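Local coordinates for type VII secretion system protein EssB (Staphylococcus aureus, PDB 4ANN) that forms part of the type VII (Ess) secretion machinery in the membrane and is required for secretion of EsxA and EsxB, this piece being its cytoplasmic segment, at residues T79-K91 with T182-Y194. Numbering follows the deposited sequence. Where two conformers were deposited one is given.
Sequences TKNEKLRYLLNIK and TLDLLTAFLDEQY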
loop_
_atom_site.group_PDB
_atom_site.type_symbol
_atom_site.label_atom_id
_atom_site.label_comp_id
_atom_site.label_asym_id
_atom_site.label_seq_id
_atom_site.Cartn_x
_atom_site.Cartn_y
_atom_site.Cartn_z
ATOM N N THR A 79 -11.763 0.698 17.406
ATOM C CA THR A 79 -11.961 1.934 18.128
ATOM C C THR A 79 -11.267 3.083 17.429
ATOM O O THR A 79 -10.272 2.898 16.735
ATOM C CB THR A 79 -11.472 1.785 19.589
ATOM O OG1 THR A 79 -10.062 1.517 19.569
ATOM C CG2 THR A 79 -12.167 0.710 20.281
ATOM N N LYS A 80 -11.807 4.266 17.589
ATOM C CA LYS A 80 -11.280 5.396 16.846
ATOM C C LYS A 80 -9.790 5.599 17.144
ATOM O O LYS A 80 -9.042 5.945 16.218
ATOM C CB LYS A 80 -12.040 6.674 17.143
ATOM C CG LYS A 80 -11.465 7.932 16.533
ATOM C CD LYS A 80 -12.200 9.163 16.944
ATOM C CE LYS A 80 -11.971 9.608 18.371
ATOM N NZ LYS A 80 -10.554 9.576 18.801
ATOM N N ASN A 81 -9.347 5.708 18.362
ATOM C CA ASN A 81 -7.941 5.719 18.767
ATOM C C ASN A 81 -7.070 4.719 17.992
ATOM O O ASN A 81 -6.092 5.155 17.361
ATOM C CB ASN A 81 -7.666 5.567 20.257
ATOM C CG ASN A 81 -8.109 4.393 21.041
ATOM O OD1 ASN A 81 -7.694 4.006 22.141
ATOM N ND2 ASN A 81 -9.155 3.770 20.609
ATOM N N GLU A 82 -7.353 3.421 18.047
ATOM C CA GLU A 82 -6.509 2.414 17.411
ATOM C C GLU A 82 -6.580 2.534 15.906
ATOM O O GLU A 82 -5.554 2.363 15.199
ATOM C CB GLU A 82 -6.801 1.011 17.957
ATOM C CG GLU A 82 -6.345 0.780 19.372
ATOM C CD GLU A 82 -4.848 0.735 19.572
ATOM O OE1 GLU A 82 -4.191 1.790 19.457
ATOM O OE2 GLU A 82 -4.243 -0.356 19.847
ATOM N N LYS A 83 -7.748 2.852 15.356
ATOM C CA LYS A 83 -7.868 3.108 13.929
ATOM C C LYS A 83 -6.959 4.230 13.492
ATOM O O LYS A 83 -6.246 4.129 12.493
ATOM C CB LYS A 83 -9.337 3.431 13.654
ATOM C CG LYS A 83 -9.623 3.640 12.175
ATOM C CD LYS A 83 -11.092 4.036 11.945
ATOM C CE LYS A 83 -12.053 2.957 12.309
ATOM N NZ LYS A 83 -13.442 3.310 11.957
ATOM N N LEU A 84 -6.987 5.332 14.219
ATOM C CA LEU A 84 -6.114 6.466 13.908
ATOM C C LEU A 84 -4.639 6.110 14.040
ATOM O O LEU A 84 -3.844 6.522 13.222
ATOM C CB LEU A 84 -6.448 7.675 14.785
ATOM C CG LEU A 84 -7.757 8.394 14.411
ATOM C CD1 LEU A 84 -8.208 9.310 15.498
ATOM C CD2 LEU A 84 -7.565 9.124 13.075
ATOM N N ARG A 85 -4.272 5.328 15.051
ATOM C CA ARG A 85 -2.877 4.917 15.208
ATOM C C ARG A 85 -2.404 4.178 13.952
ATOM O O ARG A 85 -1.315 4.446 13.419
ATOM C CB ARG A 85 -2.700 4.102 16.454
ATOM C CG ARG A 85 -1.259 3.701 16.700
ATOM C CD ARG A 85 -1.031 3.114 18.080
ATOM N NE ARG A 85 -1.637 1.798 18.312
ATOM C CZ ARG A 85 -1.110 0.653 17.993
ATOM N NH1 ARG A 85 0.034 0.603 17.326
ATOM N NH2 ARG A 85 -1.737 -0.461 18.319
ATOM N N TYR A 86 -3.196 3.199 13.512
ATOM C CA TYR A 86 -2.874 2.437 12.336
ATOM C C TYR A 86 -2.800 3.328 11.105
ATOM O O TYR A 86 -1.847 3.231 10.292
ATOM C CB TYR A 86 -3.885 1.313 12.119
ATOM C CG TYR A 86 -3.619 0.055 12.952
ATOM C CD1 TYR A 86 -3.500 0.051 14.333
ATOM C CD2 TYR A 86 -3.468 -1.181 12.315
ATOM C CE1 TYR A 86 -3.259 -1.091 15.046
ATOM C CE2 TYR A 86 -3.228 -2.330 13.033
ATOM C CZ TYR A 86 -3.103 -2.290 14.409
ATOM O OH TYR A 86 -2.844 -3.416 15.137
ATOM N N LEU A 87 -3.781 4.204 10.921
ATOM C CA LEU A 87 -3.780 5.109 9.769
ATOM C C LEU A 87 -2.557 6.016 9.757
ATOM O O LEU A 87 -1.943 6.207 8.697
ATOM C CB LEU A 87 -5.051 5.928 9.736
ATOM C CG LEU A 87 -6.334 5.215 9.362
ATOM C CD1 LEU A 87 -7.530 6.097 9.643
ATOM C CD2 LEU A 87 -6.299 4.773 7.923
ATOM N N LEU A 88 -2.194 6.573 10.905
ATOM C CA LEU A 88 -1.013 7.410 11.023
ATOM C C LEU A 88 0.231 6.635 10.647
ATOM O O LEU A 88 1.146 7.161 10.003
ATOM C CB LEU A 88 -0.927 7.983 12.411
ATOM C CG LEU A 88 -1.839 9.194 12.673
ATOM C CD1 LEU A 88 -2.077 9.409 14.154
ATOM C CD2 LEU A 88 -1.221 10.458 12.045
ATOM N N ASN A 89 0.296 5.372 11.039
ATOM C CA ASN A 89 1.489 4.571 10.752
ATOM C C ASN A 89 1.665 4.248 9.301
ATOM O O ASN A 89 2.792 3.877 8.907
ATOM C CB ASN A 89 1.480 3.285 11.583
ATOM C CG ASN A 89 1.767 3.503 13.071
ATOM O OD1 ASN A 89 2.287 4.539 13.470
ATOM N ND2 ASN A 89 1.451 2.502 13.855
ATOM N N ILE A 90 0.638 4.348 8.470
ATOM C CA ILE A 90 0.765 4.003 7.034
ATOM C C ILE A 90 1.887 4.782 6.381
ATOM O O ILE A 90 2.567 4.293 5.483
ATOM C CB ILE A 90 -0.568 4.207 6.305
ATOM C CG1 ILE A 90 -1.610 3.207 6.784
ATOM C CG2 ILE A 90 -0.384 4.209 4.786
ATOM C CD1 ILE A 90 -3.022 3.470 6.280
ATOM N N LYS A 91 2.108 6.022 6.810
ATOM C CA LYS A 91 3.145 6.868 6.213
ATOM C C LYS A 91 4.518 6.246 6.310
ATOM O O LYS A 91 5.430 6.635 5.541
ATOM C CB LYS A 91 3.094 8.248 6.891
ATOM C CG LYS A 91 3.863 8.385 8.206
ATOM C CD LYS A 91 4.019 9.860 8.535
ATOM C CE LYS A 91 4.706 10.262 9.829
ATOM N NZ LYS A 91 5.118 11.710 9.780
ATOM N N THR A 182 -1.383 18.660 1.704
ATOM C CA THR A 182 -0.134 17.914 1.586
ATOM C C THR A 182 -0.202 16.725 2.550
ATOM O O THR A 182 -1.041 16.645 3.441
ATOM C CB THR A 182 1.127 18.683 1.927
ATOM O OG1 THR A 182 1.005 18.992 3.299
ATOM C CG2 THR A 182 1.241 20.004 1.161
ATOM N N LEU A 183 0.757 15.821 2.373
ATOM C CA LEU A 183 0.885 14.701 3.268
ATOM C C LEU A 183 1.073 15.118 4.698
ATOM O O LEU A 183 0.428 14.607 5.633
ATOM C CB LEU A 183 2.036 13.846 2.755
ATOM C CG LEU A 183 2.393 12.605 3.483
ATOM C CD1 LEU A 183 1.230 11.662 3.564
ATOM C CD2 LEU A 183 3.549 11.813 2.819
ATOM N N ASP A 184 1.956 16.092 4.944
ATOM C CA ASP A 184 2.132 16.570 6.299
ATOM C C ASP A 184 0.859 17.131 6.909
ATOM O O ASP A 184 0.606 16.936 8.093
ATOM C CB ASP A 184 3.204 17.679 6.387
ATOM C CG ASP A 184 4.604 17.055 6.260
ATOM O OD1 ASP A 184 4.732 15.821 6.434
ATOM O OD2 ASP A 184 5.575 17.760 5.939
ATOM N N LEU A 185 0.019 17.836 6.215
ATOM C CA LEU A 185 -1.226 18.414 6.665
ATOM C C LEU A 185 -2.235 17.290 6.837
ATOM O O LEU A 185 -3.049 17.405 7.764
ATOM C CB LEU A 185 -1.758 19.541 5.778
ATOM C CG LEU A 185 -0.915 20.830 5.802
ATOM C CD1 LEU A 185 -1.232 21.733 4.638
ATOM C CD2 LEU A 185 -1.115 21.518 7.133
ATOM N N LEU A 186 -2.228 16.233 6.057
ATOM C CA LEU A 186 -3.099 15.093 6.348
ATOM C C LEU A 186 -2.698 14.469 7.674
ATOM O O LEU A 186 -3.571 14.164 8.504
ATOM C CB LEU A 186 -3.056 14.048 5.226
ATOM C CG LEU A 186 -3.898 12.830 5.448
ATOM C CD1 LEU A 186 -5.382 13.169 5.631
ATOM C CD2 LEU A 186 -3.739 11.836 4.292
ATOM N N THR A 187 -1.413 14.279 7.904
ATOM C CA THR A 187 -0.916 13.751 9.191
ATOM C C THR A 187 -1.411 14.604 10.324
ATOM O O THR A 187 -1.824 14.111 11.372
ATOM C CB THR A 187 0.640 13.770 9.167
ATOM O OG1 THR A 187 1.053 12.882 8.137
ATOM C CG2 THR A 187 1.146 13.317 10.538
ATOM N N ALA A 188 -1.319 15.906 10.171
ATOM C CA ALA A 188 -1.695 16.845 11.224
ATOM C C ALA A 188 -3.161 16.757 11.496
ATOM O O ALA A 188 -3.600 16.759 12.651
ATOM C CB ALA A 188 -1.346 18.300 10.849
ATOM N N PHE A 189 -3.957 16.605 10.434
ATOM C CA PHE A 189 -5.399 16.396 10.619
ATOM C C PHE A 189 -5.674 15.131 11.412
ATOM O O PHE A 189 -6.473 15.101 12.365
ATOM C CB PHE A 189 -6.102 16.391 9.290
ATOM C CG PHE A 189 -7.566 16.043 9.419
ATOM C CD1 PHE A 189 -8.451 16.974 9.925
ATOM C CD2 PHE A 189 -8.016 14.796 9.071
ATOM C CE1 PHE A 189 -9.784 16.647 10.079
ATOM C CE2 PHE A 189 -9.368 14.482 9.193
ATOM C CZ PHE A 189 -10.246 15.410 9.669
ATOM N N LEU A 190 -5.022 14.025 11.012
ATOM C CA LEU A 190 -5.240 12.744 11.720
ATOM C C LEU A 190 -4.832 12.870 13.171
ATOM O O LEU A 190 -5.519 12.369 14.090
ATOM C CB LEU A 190 -4.492 11.622 11.021
ATOM C CG LEU A 190 -4.992 11.201 9.603
ATOM C CD1 LEU A 190 -3.990 10.214 9.013
ATOM C CD2 LEU A 190 -6.377 10.647 9.663
ATOM N N ASP A 191 -3.689 13.515 13.452
ATOM C CA ASP A 191 -3.256 13.659 14.841
ATOM C C ASP A 191 -4.275 14.427 15.675
ATOM O O ASP A 191 -4.481 14.190 16.830
ATOM C CB ASP A 191 -1.968 14.444 14.871
ATOM C CG ASP A 191 -0.675 13.855 14.382
ATOM O OD1 ASP A 191 -0.610 12.615 14.357
ATOM O OD2 ASP A 191 0.271 14.684 14.108
ATOM N N GLU A 192 -4.874 15.488 15.030
ATOM C CA GLU A 192 -5.869 16.322 15.667
ATOM C C GLU A 192 -7.140 15.529 16.021
ATOM O O GLU A 192 -7.855 15.812 16.973
ATOM C CB GLU A 192 -6.242 17.507 14.777
ATOM C CG GLU A 192 -5.153 18.544 14.656
ATOM C CD GLU A 192 -5.328 19.501 13.467
ATOM O OE1 GLU A 192 -6.338 19.495 12.702
ATOM O OE2 GLU A 192 -4.410 20.319 13.235
ATOM N N GLN A 193 -7.506 14.454 15.326
ATOM C CA GLN A 193 -8.722 13.701 15.544
ATOM C C GLN A 193 -8.683 12.878 16.840
ATOM O O GLN A 193 -9.765 12.431 17.288
ATOM C CB GLN A 193 -9.005 12.762 14.385
ATOM C CG GLN A 193 -9.165 13.420 13.015
ATOM C CD GLN A 193 -9.994 14.668 13.008
ATOM O OE1 GLN A 193 -11.227 14.617 13.102
ATOM N NE2 GLN A 193 -9.332 15.810 12.912
ATOM N N TYR A 194 -7.513 12.668 17.447
ATOM C CA TYR A 194 -7.479 12.087 18.788
ATOM C C TYR A 194 -8.309 12.958 19.737
ATOM O O TYR A 194 -8.051 14.149 19.913
ATOM C CB TYR A 194 -6.044 11.954 19.215
ATOM C CG TYR A 194 -5.264 10.795 18.630
ATOM C CD1 TYR A 194 -5.695 9.486 18.683
ATOM C CD2 TYR A 194 -4.059 10.993 17.989
ATOM C CE1 TYR A 194 -4.960 8.458 18.133
ATOM C CE2 TYR A 194 -3.297 10.011 17.439
ATOM C CZ TYR A 194 -3.779 8.717 17.514
ATOM O OH TYR A 194 -3.084 7.664 17.021
#
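Leu88 slots between Leu190, Asp191 and Tyr194, and its branches divide these partners. Past CB, Leu88 CG comes within 4.0 Å of Leu190 CB; with CG anti to the carbonyl carbon (chi1 -79°), both methyls are carried to helix 183-192. CD2 lies 3.6 Å from Leu190 CB as the two leucines run past each other in opposite senses, and it also meets Thr187 CG2. CD1 goes to the tyrosine, 3.5 Å from Tyr194 OH and also against CE2. The Asp191 side chain crosses that of Leu88 at about a right angle, its OD1 coming close to both methyls.

One turn earlier, Leu84 spreads in the same way. Its CB meets the Tyr194 ring obliquely, 3.7 Å from CE1, while CD1 rests on Gln193 CB and CD2 on Leu190 CD2. The ring thus lies along helix 80-89, with the carbonyl oxygen of Asn81 at its edge and its hydroxyl beside the backbone of Arg85, whose N is poorly angled toward it and bonds to Asn81 O instead. Polar linkage is slight: the bent chain of Lys80 gives one weak hydrogen bond, NZ to Gln193 O at 3.3 Å. Arg85 turns outward instead, gripping Glu82 side-on through NE and NH2.

Phe151 of helix 136-151 touches Leu84 and Leu87, and Tyr143 OH of that helix is hydrogen-bonded to Leu87 O. Helices 80-89 and 183-192 run nearly antiparallel (164°), their axes 10.0 Å apart at closest approach, a leucine-lined pair packed against helix 136-151 in the helical part of this cytoplasmic YukC-family segment, consistent with a kinase-like fold.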